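Local coordinates for DUF4785 domain-containing protein (PDB 4KH9), which is of unknown function but belongs to the three-domain DUF4785 family and binds calcium ions, at residues A[12-15]-A[16-19]; A[166-170]-A[171-175]; A[352-355]-A[356-359]. All coordinates share one frame; numbering follows the deposited sequence.

In the fold
All three contacts are local turns and each is partly buried, but interaction 2 lies nearest the centre of the chain (about 9 Å from it to the contact's centre, against 17 Å for interaction 3 and 24 Å for interaction 1). Interactions 1 and 3 are neighbours: the loop 12-19 reaches the tip of the hairpin 352-359, where Tyr12 OH comes within 2.6 Å of Asp353 OD2. Interaction 2 belongs to the central E-set domain; Lys358 of the hairpin bonds to Ser262, whose backbone pairs with Leu171 and Tyr173. The chemistry differs accordingly: two sulfurs in interaction 1, a tyrosine held by a carboxylate in interaction 2, and an aspartate organising backbone amides in interaction 3.

Interaction 1. Residues A[12-15]-A[16-19]; sequences YECE and NCSQ
Cys14 and Cys17 face each other across a tight CxxC turn in the long loop between strands 2-3 and 25-29, and this pair is a known disulfide of the protein. The second half of the turn opens with Asn16, whose chi1 of 64° sets CG between its own backbone N and carbonyl carbon and brings the amide back beside Cys14: Asn16 OD1 ends 3.3 Å from Cys14 SG, a plain contact. The other end of that amide, ND2, makes a weak hydrogen bond to Gly355 O at the tip of the neighbouring hairpin. The backbone N atoms of Asn16 and Cys17 are buried in the bend without a partner.

At Cys17 the two sulfurs meet. The first torsions, chi1 -164° at Cys14 and -84° at Cys17, point them at one another, yet Cys14 SG and Cys17 SG are 2.6 Å apart, longer than a normal disulfide bond and shorter than an ordinary sulfur contact. Whether the bond is intact in this model is therefore doubtful; a partly reduced mixture is one possible reading. Cys17 SG also sits 3.3 Å from Cys14 CB, so the crossing is tight. Tyr12 reaches the pair from earlier in the loop with the end of its ring, Tyr12 OH lying 3.8 Å from Cys17 SG; the same OH is hydrogen-bonded to Asp353 OD2. Residues 16-19 have helical backbone angles without the regular bonds of a helix, and Gln19 N bonds to Asn16 O at 3.2 Å.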
loop_
_atom_site.group_PDB
_atom_site.type_symbol
_atom_site.label_atom_id
_atom_site.label_comp_id
_atom_site.label_asym_id
_atom_site.label_seq_id
_atom_site.Cartn_x
_atom_site.Cartn_y
_atom_site.Cartn_z
ATOM N N TYR A 12 6.925 -11.933 -18.170
ATOM C CA TYR A 12 7.784 -11.521 -17.066
ATOM C C TYR A 12 8.755 -12.669 -16.745
ATOM O O TYR A 12 8.482 -13.829 -17.064
ATOM C CB TYR A 12 6.984 -11.068 -15.831
ATOM C CG TYR A 12 6.247 -12.161 -15.089
ATOM C CD1 TYR A 12 5.011 -12.618 -15.533
ATOM C CD2 TYR A 12 6.747 -12.684 -13.895
ATOM C CE1 TYR A 12 4.319 -13.615 -14.847
ATOM C CE2 TYR A 12 6.043 -13.654 -13.178
ATOM C CZ TYR A 12 4.826 -14.117 -13.661
ATOM O OH TYR A 12 4.120 -15.091 -12.988
ATOM N N GLU A 13 9.918 -12.323 -16.184
ATOM C CA GLU A 13 10.937 -13.280 -15.769
ATOM C C GLU A 13 10.572 -13.721 -14.376
ATOM O O GLU A 13 10.541 -12.903 -13.461
ATOM C CB GLU A 13 12.367 -12.683 -15.847
ATOM C CG GLU A 13 12.819 -12.302 -17.254
ATOM C CD GLU A 13 14.249 -11.803 -17.385
ATOM O OE1 GLU A 13 15.141 -12.330 -16.677
ATOM O OE2 GLU A 13 14.486 -10.921 -18.241
ATOM N N CYS A 14 10.203 -14.994 -14.236
ATOM C CA CYS A 14 9.751 -15.555 -12.974
ATOM C C CYS A 14 10.754 -16.545 -12.438
ATOM O O CYS A 14 11.134 -17.480 -13.143
ATOM C CB CYS A 14 8.387 -16.202 -13.147
ATOM S SG CYS A 14 7.530 -16.514 -11.586
ATOM N N GLU A 15 11.174 -16.338 -11.180
ATOM C CA GLU A 15 12.158 -17.183 -10.491
ATOM C C GLU A 15 11.492 -18.323 -9.731
ATOM O O GLU A 15 12.057 -19.413 -9.672
ATOM C CB GLU A 15 13.036 -16.352 -9.519
ATOM C CG GLU A 15 12.275 -15.539 -8.478
ATOM C CD GLU A 15 13.095 -14.733 -7.487
ATOM O OE1 GLU A 15 14.316 -14.555 -7.706
ATOM O OE2 GLU A 15 12.497 -14.240 -6.505
ATOM N N ASN A 16 10.296 -18.082 -9.161
ATOM C CA ASN A 16 9.601 -19.064 -8.333
ATOM C C ASN A 16 8.584 -19.935 -9.099
ATOM O O ASN A 16 8.049 -20.867 -8.490
ATOM C CB ASN A 16 8.877 -18.349 -7.193
ATOM C CG ASN A 16 7.781 -17.412 -7.633
ATOM O OD1 ASN A 16 8.007 -16.439 -8.364
ATOM N ND2 ASN A 16 6.573 -17.660 -7.153
ATOM N N CYS A 17 8.312 -19.646 -10.395
ATOM C CA CYS A 17 7.307 -20.378 -11.181
ATOM C C CYS A 17 7.640 -21.869 -11.299
ATOM O O CYS A 17 6.720 -22.669 -11.179
ATOM C CB CYS A 17 7.094 -19.753 -12.556
ATOM S SG CYS A 17 5.919 -18.364 -12.557
ATOM N N SER A 18 8.930 -22.244 -11.476
ATOM C CA SER A 18 9.398 -23.643 -11.571
ATOM C C SER A 18 8.994 -24.494 -10.345
ATOM O O SER A 18 8.779 -25.698 -10.468
ATOM C CB SER A 18 10.918 -23.675 -11.711
ATOM O OG SER A 18 11.308 -23.161 -12.973
ATOM N N GLN A 19 8.872 -23.854 -9.177
ATOM C CA GLN A 19 8.492 -24.489 -7.918
ATOM C C GLN A 19 6.972 -24.709 -7.797
ATOM O O GLN A 19 6.532 -25.364 -6.848
ATOM C CB GLN A 19 8.974 -23.631 -6.733
ATOM C CG GLN A 19 10.504 -23.550 -6.624
ATOM C CD GLN A 19 10.971 -22.687 -5.475
ATOM O OE1 GLN A 19 11.768 -21.757 -5.656
ATOM N NE2 GLN A 19 10.491 -22.969 -4.266
#

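Interaction 2. Residues A[166-170]-A[171-175]; sequences VETDS and LHYQY
Ser170 lays its CB over one face of the Tyr173 ring, 4.1 Å from the centroid and displaced toward the hydroxyl end, a CH-pi contact made as the chain turns from strand 163-168 into strand 172-174. The first of these strands pairs with strand 178-186 and the second runs parallel to strand 251-264, consistent with the split first strand of an immunoglobulin-like E-set domain; the turn would then be the switch between its two halves. A chi1 of 176° turns Ser170 OG away from its own N, beside the carbonyl carbon, and carries the hydroxyl forward to donate to His172 O at 2.7 Å, approaching tilted from the carbonyl plane.

Tyr173 reaches back in the opposite direction along the chain. Its hydroxyl donates to Asp169 OD1, and the separation of 2.4 Å between Tyr173 OH and Asp169 OD1 is so short that its exact value deserves caution. That oxygen sits at the ring edge, in its plane, with the carboxylate turned 36° from the ring. Ser170 N adds a weak bond to the same Tyr173 OH, at 3.1 Å. Thr168 crosses near the ring end, its CB 3.3 Å from Tyr173 OH. Thr168 OG1 donates to Ser170 O at 2.7 Å and is itself met by Asn42 ND2. Phe261 meets the tyrosine ring with its plane nearly perpendicular, and Leu179 and Leu227 also touch it.

Asp169 OD1 takes a further hydrogen bond from Lys180 N. Two donors on OD1 would favour the ionised carboxylate, as would the exposure of Asp169, though the very short separation itself proves nothing; the buried tyrosine hydroxyl is tied at once to the turn and, through Asp169, to the adjoining strand.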
loop_
_atom_site.group_PDB
_atom_site.type_symbol
_atom_site.label_atom_id
_atom_site.label_comp_id
_atom_site.label_asym_id
_atom_site.label_seq_id
_atom_site.Cartn_x
_atom_site.Cartn_y
_atom_site.Cartn_z
ATOM N N VAL A 166 -4.133 11.193 1.494
ATOM C CA VAL A 166 -3.603 10.655 0.238
ATOM C C VAL A 166 -4.491 9.512 -0.231
ATOM O O VAL A 166 -5.084 8.804 0.596
ATOM C CB VAL A 166 -2.129 10.188 0.351
ATOM C CG1 VAL A 166 -1.223 11.323 0.801
ATOM C CG2 VAL A 166 -1.982 8.965 1.265
ATOM N N GLU A 167 -4.581 9.321 -1.540
ATOM C CA GLU A 167 -5.314 8.191 -2.151
ATOM C C GLU A 167 -4.933 8.035 -3.622
ATOM O O GLU A 167 -4.494 8.996 -4.229
ATOM C CB GLU A 167 -6.843 8.324 -2.023
ATOM C CG GLU A 167 -7.443 9.551 -2.667
ATOM C CD GLU A 167 -8.959 9.556 -2.722
ATOM O OE1 GLU A 167 -9.541 8.639 -3.346
ATOM O OE2 GLU A 167 -9.564 10.498 -2.163
ATOM N N THR A 168 -5.134 6.834 -4.195
ATOM C CA THR A 168 -4.900 6.610 -5.630
ATOM C C THR A 168 -6.282 6.345 -6.278
ATOM O O THR A 168 -7.237 6.052 -5.558
ATOM C CB THR A 168 -3.867 5.522 -5.890
ATOM O OG1 THR A 168 -4.314 4.287 -5.360
ATOM C CG2 THR A 168 -2.500 5.860 -5.306
ATOM N N ASP A 169 -6.410 6.527 -7.595
ATOM C CA ASP A 169 -7.715 6.395 -8.280
ATOM C C ASP A 169 -8.190 4.928 -8.352
ATOM O O ASP A 169 -9.346 4.677 -8.695
ATOM C CB ASP A 169 -7.666 7.000 -9.690
ATOM C CG ASP A 169 -6.626 6.454 -10.665
ATOM O OD1 ASP A 169 -5.573 5.970 -10.211
ATOM O OD2 ASP A 169 -6.791 6.665 -11.870
ATOM N N SER A 170 -7.308 3.972 -8.029
ATOM C CA SER A 170 -7.615 2.542 -8.036
ATOM C C SER A 170 -6.786 1.845 -6.982
ATOM O O SER A 170 -5.782 2.398 -6.503
ATOM C CB SER A 170 -7.359 1.946 -9.422
ATOM O OG SER A 170 -7.551 0.543 -9.443
ATOM N N LEU A 171 -7.236 0.633 -6.585
ATOM C CA LEU A 171 -6.557 -0.221 -5.600
ATOM C C LEU A 171 -5.611 -1.139 -6.290
ATOM O O LEU A 171 -4.655 -1.626 -5.676
ATOM C CB LEU A 171 -7.580 -1.064 -4.805
ATOM C CG LEU A 171 -8.487 -0.375 -3.798
ATOM C CD1 LEU A 171 -9.485 -1.362 -3.264
ATOM C CD2 LEU A 171 -7.714 0.110 -2.624
ATOM N N HIS A 172 -5.914 -1.431 -7.568
ATOM C CA HIS A 172 -5.165 -2.383 -8.364
ATOM C C HIS A 172 -4.867 -1.808 -9.734
ATOM O O HIS A 172 -5.738 -1.224 -10.376
ATOM C CB HIS A 172 -5.933 -3.721 -8.514
ATOM C CG HIS A 172 -6.694 -4.161 -7.304
ATOM N ND1 HIS A 172 -6.084 -4.873 -6.283
ATOM C CD2 HIS A 172 -8.009 -4.007 -7.008
ATOM C CE1 HIS A 172 -7.022 -5.079 -5.369
ATOM N NE2 HIS A 172 -8.208 -4.596 -5.771
ATOM N N TYR A 173 -3.647 -2.012 -10.184
ATOM C CA TYR A 173 -3.173 -1.563 -11.486
ATOM C C TYR A 173 -2.430 -2.675 -12.195
ATOM O O TYR A 173 -2.025 -3.650 -11.572
ATOM C CB TYR A 173 -2.216 -0.350 -11.313
ATOM C CG TYR A 173 -2.810 0.885 -10.680
ATOM C CD1 TYR A 173 -3.407 1.867 -11.457
ATOM C CD2 TYR A 173 -2.770 1.076 -9.299
ATOM C CE1 TYR A 173 -3.927 3.027 -10.883
ATOM C CE2 TYR A 173 -3.323 2.211 -8.711
ATOM C CZ TYR A 173 -3.895 3.183 -9.509
ATOM O OH TYR A 173 -4.404 4.299 -8.927
ATOM N N GLN A 174 -2.197 -2.503 -13.489
ATOM C CA GLN A 174 -1.427 -3.438 -14.286
ATOM C C GLN A 174 -0.431 -2.672 -15.150
ATOM O O GLN A 174 -0.498 -1.441 -15.243
ATOM C CB GLN A 174 -2.334 -4.335 -15.155
ATOM C CG GLN A 174 -3.127 -5.342 -14.338
ATOM C CD GLN A 174 -3.497 -6.588 -15.134
ATOM O OE1 GLN A 174 -4.328 -6.538 -16.047
ATOM N NE2 GLN A 174 -2.860 -7.721 -14.837
ATOM N N TYR A 175 0.495 -3.406 -15.757
ATOM C CA TYR A 175 1.541 -2.883 -16.616
ATOM C C TYR A 175 0.965 -1.900 -17.659
ATOM O O TYR A 175 0.044 -2.242 -18.377
ATOM C CB TYR A 175 2.297 -4.039 -17.308
ATOM C CG TYR A 175 3.404 -3.551 -18.214
ATOM C CD1 TYR A 175 4.667 -3.257 -17.707
ATOM C CD2 TYR A 175 3.180 -3.343 -19.571
ATOM C CE1 TYR A 175 5.675 -2.755 -18.528
ATOM C CE2 TYR A 175 4.182 -2.843 -20.400
ATOM C CZ TYR A 175 5.428 -2.547 -19.873
ATOM O OH TYR A 175 6.426 -2.058 -20.686
#

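Interaction 3. Residues A[352-355]-A[356-359]; sequences IDYG and QLKT
Asp353 and Gln356 organise the tip of the hairpin formed by strands 345-353 and 358-368. From CB, which lies 4.0 Å from Lys358 O, the Asp353 side chain swings CG opposite its backbone N (chi1 178°), folding the carboxylate under the turn. OD1 accepts from Gly355 N at 2.8 Å, an Asx turn, the donor coming from above the carboxylate plane. OD2 takes Gln356 NE2 at 3.0 Å along a nearly straight N-H (169°). OD2 lies close to the amide plane, whereas NE2 meets it from above the carboxylate plane; the two planes are about perpendicular. Gln356 OE1 accepts from Ile265 N, which helps fix the amide's orientation.

The backbone repeats the grip. Asp353 O receives Leu357 N at 2.7 Å and Gln356 N at 3.1 Å, with Lys358 N a weak third. Leu357 and Lys358 together face Asp353, a G1 beta bulge, with Leu357 in the left-handed region. Asp353 N to Lys358 O, 2.9 Å, begins the regular antiparallel pairing.

Ser293 bonds to OD1, and Tyr12 and Ser267 to OD2. A buried carboxylate with this many polar partners is probably ionised, its charge stabilised by bonds from the turn and from these three hydroxyls.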
loop_
_atom_site.group_PDB
_atom_site.type_symbol
_atom_site.label_atom_id
_atom_site.label_comp_id
_atom_site.label_asym_id
_atom_site.label_seq_id
_atom_site.Cartn_x
_atom_site.Cartn_y
_atom_site.Cartn_z
ATOM N N ILE A 352 -6.111 -15.962 -11.999
ATOM C CA ILE A 352 -5.044 -15.714 -11.023
ATOM C C ILE A 352 -3.753 -16.321 -11.526
ATOM O O ILE A 352 -3.765 -17.450 -11.995
ATOM C CB ILE A 352 -5.405 -16.281 -9.598
ATOM C CG1 ILE A 352 -6.697 -15.643 -9.054
ATOM C CG2 ILE A 352 -4.249 -16.063 -8.579
ATOM C CD1 ILE A 352 -7.318 -16.319 -7.847
ATOM N N ASP A 353 -2.654 -15.616 -11.345
ATOM C CA ASP A 353 -1.305 -16.104 -11.631
ATOM C C ASP A 353 -0.677 -16.399 -10.288
ATOM O O ASP A 353 -0.370 -15.462 -9.566
ATOM C CB ASP A 353 -0.493 -15.081 -12.454
ATOM C CG ASP A 353 0.947 -15.460 -12.770
ATOM O OD1 ASP A 353 1.430 -16.494 -12.241
ATOM O OD2 ASP A 353 1.575 -14.757 -13.580
ATOM N N TYR A 354 -0.451 -17.686 -9.952
ATOM C CA TYR A 354 0.138 -18.048 -8.662
ATOM C C TYR A 354 1.611 -17.689 -8.575
ATOM O O TYR A 354 2.139 -17.621 -7.463
ATOM C CB TYR A 354 -0.055 -19.524 -8.357
ATOM C CG TYR A 354 -1.478 -19.840 -7.955
ATOM C CD1 TYR A 354 -1.954 -19.506 -6.694
ATOM C CD2 TYR A 354 -2.325 -20.530 -8.809
ATOM C CE1 TYR A 354 -3.244 -19.837 -6.297
ATOM C CE2 TYR A 354 -3.614 -20.880 -8.419
ATOM C CZ TYR A 354 -4.080 -20.511 -7.169
ATOM O OH TYR A 354 -5.356 -20.834 -6.777
ATOM N N GLY A 355 2.251 -17.418 -9.723
ATOM C CA GLY A 355 3.634 -16.955 -9.748
ATOM C C GLY A 355 3.725 -15.544 -9.199
ATOM O O GLY A 355 4.729 -15.168 -8.600
ATOM N N GLN A 356 2.652 -14.760 -9.378
ATOM C CA GLN A 356 2.551 -13.377 -8.921
ATOM C C GLN A 356 1.703 -13.253 -7.675
ATOM O O GLN A 356 1.842 -12.270 -6.952
ATOM C CB GLN A 356 1.934 -12.499 -10.021
ATOM C CG GLN A 356 2.875 -12.209 -11.182
ATOM C CD GLN A 356 2.232 -11.244 -12.126
ATOM O OE1 GLN A 356 2.163 -10.044 -11.866
ATOM N NE2 GLN A 356 1.675 -11.752 -13.208
ATOM N N LEU A 357 0.793 -14.219 -7.456
ATOM C CA LEU A 357 -0.211 -14.226 -6.403
ATOM C C LEU A 357 -1.075 -12.974 -6.593
ATOM O O LEU A 357 -1.393 -12.250 -5.647
ATOM C CB LEU A 357 0.405 -14.343 -4.985
ATOM C CG LEU A 357 1.016 -15.696 -4.638
ATOM C CD1 LEU A 357 1.911 -15.590 -3.414
ATOM C CD2 LEU A 357 -0.074 -16.741 -4.387
ATOM N N LYS A 358 -1.407 -12.714 -7.866
ATOM C CA LYS A 358 -2.255 -11.615 -8.310
ATOM C C LYS A 358 -3.283 -12.096 -9.335
ATOM O O LYS A 358 -3.019 -13.033 -10.110
ATOM C CB LYS A 358 -1.407 -10.478 -8.950
ATOM C CG LYS A 358 -0.362 -9.810 -8.073
ATOM C CD LYS A 358 -0.946 -8.812 -7.076
ATOM C CE LYS A 358 0.075 -8.418 -6.031
ATOM N NZ LYS A 358 -0.558 -7.668 -4.922
ATOM N N THR A 359 -4.443 -11.419 -9.360
ATOM C CA THR A 359 -5.463 -11.570 -10.403
ATOM C C THR A 359 -4.865 -10.841 -11.601
ATOM O O THR A 359 -4.466 -9.676 -11.448
ATOM C CB THR A 359 -6.824 -11.027 -9.912
ATOM O OG1 THR A 359 -7.268 -11.849 -8.849
ATOM C CG2 THR A 359 -7.888 -11.031 -10.987
#